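Local coordinates for protein separin (Saccharomyces cerevisiae, PDB 5U1T) that cleaves the MCD1/SCC1 subunit of cohesin as a caspase-like cysteine protease, letting chromosomes segregate at the onset of anaphase, at residues Val506-Gly509 with Asn510-Ile513; Cys1390-Lys1393 with Leu1394-Phe1398. One frame throughout, in Å; residues are numbered along the deposited sequence.

Contact 1: residues Val506-Gly509 with Asn510-Ile513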
loop_
_atom_site.group_PDB
_atom_site.type_symbol
_atom_site.label_atom_id
_atom_site.label_comp_id
_atom_site.label_asym_id
_atom_site.label_seq_id
_atom_site.Cartn_x
_atom_site.Cartn_y
_atom_site.Cartn_z
ATOM N N VAL A 506 3.780 -29.158 -9.522
ATOM C CA VAL A 506 2.697 -28.295 -9.101
ATOM C C VAL A 506 2.295 -28.593 -7.670
ATOM O O VAL A 506 2.080 -27.672 -6.896
ATOM C CB VAL A 506 1.477 -28.417 -10.033
ATOM C CG1 VAL A 506 0.295 -27.674 -9.472
ATOM C CG2 VAL A 506 1.826 -27.884 -11.412
ATOM N N LEU A 507 2.223 -29.865 -7.287
ATOM C CA LEU A 507 1.785 -30.199 -5.923
ATOM C C LEU A 507 2.789 -29.763 -4.852
ATOM O O LEU A 507 2.389 -29.175 -3.865
ATOM C CB LEU A 507 1.501 -31.697 -5.765
ATOM C CG LEU A 507 0.998 -32.110 -4.370
ATOM C CD1 LEU A 507 -0.508 -32.085 -4.267
ATOM C CD2 LEU A 507 1.542 -33.461 -3.967
ATOM N N TYR A 508 4.074 -30.046 -5.021
ATOM C CA TYR A 508 5.024 -29.671 -3.985
ATOM C C TYR A 508 5.437 -28.202 -4.105
ATOM O O TYR A 508 5.869 -27.592 -3.129
ATOM C CB TYR A 508 6.254 -30.582 -4.013
ATOM C CG TYR A 508 6.038 -31.880 -3.264
ATOM C CD1 TYR A 508 6.106 -31.920 -1.875
ATOM C CD2 TYR A 508 5.746 -33.071 -3.940
ATOM C CE1 TYR A 508 5.895 -33.103 -1.171
ATOM C CE2 TYR A 508 5.541 -34.262 -3.235
ATOM C CZ TYR A 508 5.619 -34.268 -1.847
ATOM O OH TYR A 508 5.414 -35.433 -1.123
ATOM N N GLY A 509 5.289 -27.643 -5.300
ATOM C CA GLY A 509 5.450 -26.220 -5.495
ATOM C C GLY A 509 4.558 -25.442 -4.540
ATOM O O GLY A 509 4.986 -24.445 -3.969
ATOM N N ASN A 510 3.326 -25.918 -4.357
ATOM C CA ASN A 510 2.366 -25.285 -3.458
ATOM C C ASN A 510 2.590 -25.619 -1.994
ATOM O O ASN A 510 1.948 -25.040 -1.128
ATOM C CB ASN A 510 0.940 -25.677 -3.833
ATOM C CG ASN A 510 0.373 -24.817 -4.941
ATOM O OD1 ASN A 510 0.452 -25.156 -6.125
ATOM N ND2 ASN A 510 -0.199 -23.683 -4.563
ATOM N N SER A 511 3.495 -26.547 -1.714
ATOM C CA SER A 511 3.720 -26.970 -0.338
ATOM C C SER A 511 4.813 -26.143 0.337
ATOM O O SER A 511 5.579 -25.435 -0.314
ATOM C CB SER A 511 4.085 -28.462 -0.273
ATOM O OG SER A 511 5.470 -28.676 -0.509
ATOM N N SER A 512 4.883 -26.259 1.659
ATOM C CA SER A 512 5.915 -25.581 2.433
ATOM C C SER A 512 6.950 -26.578 2.932
ATOM O O SER A 512 7.762 -26.245 3.789
ATOM C CB SER A 512 5.304 -24.842 3.623
ATOM O OG SER A 512 4.827 -25.768 4.598
ATOM N N ILE A 513 6.906 -27.797 2.407
ATOM C CA ILE A 513 7.844 -28.836 2.804
ATOM C C ILE A 513 9.247 -28.425 2.396
ATOM O O ILE A 513 9.449 -27.929 1.299
ATOM C CB ILE A 513 7.472 -30.198 2.185
ATOM C CG1 ILE A 513 6.057 -30.594 2.634
ATOM C CG2 ILE A 513 8.506 -31.250 2.557
ATOM C CD1 ILE A 513 5.552 -31.906 2.063
#
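Y508 and S511 meet where helix 501-509 runs out, and the Y508 carbonyl oxygen is gripped twice. S511 OG reaches Y508 O at 2.9 Å, in the carbonyl plane and on a lone pair, whereas S511 N lies 3.0 Å from the same oxygen but well above that plane. The hydroxyl can fold back because it sits between its own backbone N and carbonyl carbon (chi1 84°). It also comes to the edge of the tyrosine ring, with OG 3.6 Å from Y508 CD1. Farther along that edge I513 lays its terminal methyl, CD1 standing 3.5 Å from Y508 CE1. I513 N in turn makes a weak bond to S511 OG. Behind these, N510 N keeps a last weak helical bond to V506 O at 3.3 Å.

Outside partners take the polar ends: Y508 OH bonds to I494 O, and R533 NH2 to the carbonyl oxygens of S511 and I513. This buried helix C-terminus and the loop leaving it pack against both helix 470-485, through V506, L507 and I513, and helix 523-533, where F529 meets Y508.

Contact 2: residues Cys1390-Lys1393 with Leu1394-Phe1398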
loop_
_atom_site.group_PDB
_atom_site.type_symbol
_atom_site.label_atom_id
_atom_site.label_comp_id
_atom_site.label_asym_id
_atom_site.label_seq_id
_atom_site.Cartn_x
_atom_site.Cartn_y
_atom_site.Cartn_z
ATOM N N CYS A 1390 -1.922 37.455 20.499
ATOM C CA CYS A 1390 -1.389 37.050 21.792
ATOM C C CYS A 1390 -1.369 38.226 22.792
ATOM O O CYS A 1390 -1.769 38.088 23.963
ATOM C CB CYS A 1390 0.020 36.469 21.636
ATOM S SG CYS A 1390 0.781 36.057 23.224
ATOM N N LEU A 1391 -0.899 39.379 22.323
ATOM C CA LEU A 1391 -0.922 40.573 23.125
ATOM C C LEU A 1391 -2.351 40.842 23.605
ATOM O O LEU A 1391 -2.581 41.024 24.806
ATOM C CB LEU A 1391 -0.370 41.769 22.338
ATOM C CG LEU A 1391 -0.334 43.101 23.095
ATOM C CD1 LEU A 1391 0.519 42.981 24.356
ATOM C CD2 LEU A 1391 0.148 44.251 22.203
ATOM N N ASN A 1392 -3.319 40.842 22.691
ATOM C CA ASN A 1392 -4.658 41.278 23.083
ATOM C C ASN A 1392 -5.374 40.291 23.982
ATOM O O ASN A 1392 -6.236 40.683 24.754
ATOM C CB ASN A 1392 -5.538 41.569 21.868
ATOM C CG ASN A 1392 -6.942 42.013 22.271
ATOM O OD1 ASN A 1392 -7.129 43.114 22.792
ATOM N ND2 ASN A 1392 -7.929 41.144 22.055
ATOM N N LYS A 1393 -5.035 39.010 23.901
ATOM C CA LYS A 1393 -5.667 38.070 24.821
ATOM C C LYS A 1393 -4.997 38.178 26.197
ATOM O O LYS A 1393 -5.675 38.110 27.225
ATOM C CB LYS A 1393 -5.625 36.633 24.283
ATOM C CG LYS A 1393 -6.453 36.428 22.995
ATOM C CD LYS A 1393 -7.910 36.975 23.095
ATOM C CE LYS A 1393 -8.539 37.129 21.690
ATOM N NZ LYS A 1393 -7.703 38.026 20.781
ATOM N N LEU A 1394 -3.678 38.367 26.214
ATOM C CA LEU A 1394 -2.964 38.576 27.466
ATOM C C LEU A 1394 -3.501 39.817 28.174
ATOM O O LEU A 1394 -3.724 39.802 29.388
ATOM C CB LEU A 1394 -1.465 38.717 27.225
ATOM C CG LEU A 1394 -0.629 37.464 27.449
ATOM C CD1 LEU A 1394 0.847 37.806 27.401
ATOM C CD2 LEU A 1394 -0.985 36.822 28.769
ATOM N N LEU A 1395 -3.720 40.889 27.417
ATOM C CA LEU A 1395 -4.259 42.107 28.005
ATOM C C LEU A 1395 -5.730 41.915 28.411
ATOM O O LEU A 1395 -6.155 42.396 29.464
ATOM C CB LEU A 1395 -4.109 43.301 27.050
ATOM C CG LEU A 1395 -2.698 43.787 26.678
ATOM C CD1 LEU A 1395 -2.755 45.041 25.833
ATOM C CD2 LEU A 1395 -1.827 44.018 27.884
ATOM N N SER A 1396 -6.509 41.209 27.602
ATOM C CA SER A 1396 -7.882 40.893 28.007
ATOM C C SER A 1396 -7.914 40.058 29.292
ATOM O O SER A 1396 -8.805 40.218 30.115
ATOM C CB SER A 1396 -8.631 40.154 26.892
ATOM O OG SER A 1396 -9.297 41.073 26.041
ATOM N N ARG A 1397 -6.927 39.188 29.463
ATOM C CA ARG A 1397 -6.846 38.332 30.639
ATOM C C ARG A 1397 -6.680 39.140 31.917
ATOM O O ARG A 1397 -7.094 38.698 32.992
ATOM C CB ARG A 1397 -5.687 37.341 30.490
ATOM C CG ARG A 1397 -5.592 36.270 31.567
ATOM C CD ARG A 1397 -4.429 35.325 31.278
ATOM N NE ARG A 1397 -3.960 34.660 32.490
ATOM C CZ ARG A 1397 -2.998 33.741 32.515
ATOM N NH1 ARG A 1397 -2.631 33.185 33.673
ATOM N NH2 ARG A 1397 -2.404 33.386 31.379
ATOM N N PHE A 1398 -6.087 40.326 31.808
ATOM C CA PHE A 1398 -5.838 41.154 32.991
ATOM C C PHE A 1398 -6.443 42.562 32.836
ATOM O O PHE A 1398 -5.820 43.571 33.194
ATOM C CB PHE A 1398 -4.325 41.239 33.275
ATOM C CG PHE A 1398 -3.655 39.895 33.489
ATOM C CD1 PHE A 1398 -3.702 39.265 34.725
ATOM C CD2 PHE A 1398 -2.976 39.268 32.451
ATOM C CE1 PHE A 1398 -3.086 38.034 34.925
ATOM C CE2 PHE A 1398 -2.359 38.038 32.640
ATOM C CZ PHE A 1398 -2.417 37.419 33.882
#
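C1390 begins the segment by giving its carbonyl oxygen to L1394 N at 3.0 Å, and L1394 CB rests against that same oxygen. One residue on, L1391 makes both a polar and an apolar contact with L1395. Its carbonyl oxygen takes L1395 N at 2.9 Å, and its CD1 methyl approaches L1395 CG to 4.0 Å. The leucine chains cross obliquely: L1391 carries CG anti to its backbone N (chi1 -180°), while L1395 holds CG anti to the carbonyl carbon (chi1 -65°), which brings the branches together on one side of the helix. Both side chains also touch L1125 of helix 1111-1127, and L1395 reaches Y1400 and L1590 as well. With an alanine at L1395, the CD1 methyl of L1391 would probably lose its neighbour and a gap would be likely to open toward L1125 and L1590.

N1392 O next receives S1396 N at 2.9 Å; the serine hydroxyl has its partner beyond the helix, in Y1400 OH. K1393 closes the series, its O accepting R1397 N at 2.8 Å. Farther on, R1397 CG lies over a face of the F1398 ring, offset toward its rim and 3.8 Å above the plane.

Four successive i to i+4 bonds mark a regular alpha-helical turn, with L1391 and L1395 one turn apart and both packing on L1125; here it belongs to the short helix 1388-1397, which follows strand 1382-1385 in the catalytic, C50-family part of separase.

In the fold
Followed from the N terminus, the chain completes contact 1 long before it enters contact 2, so the two stand in series and neither nests nor crosses. Each is local, spanning consecutive residues, and closes no long loop: 506-513 turns out of helix 501-509 toward helix 523-533 in the helical part of the protein, whereas 1390-1398 lies along helix 1388-1397, between strands 1382-1385 and 1404-1406 in the protease part. Their centres are 74 Å apart, on opposite sides of the chain's centre, and their nearest atoms remain about 64 Å apart. Together they illustrate one principle: backbone bonds between near neighbours set the local path, while side chains connect it to adjoining helices and loops.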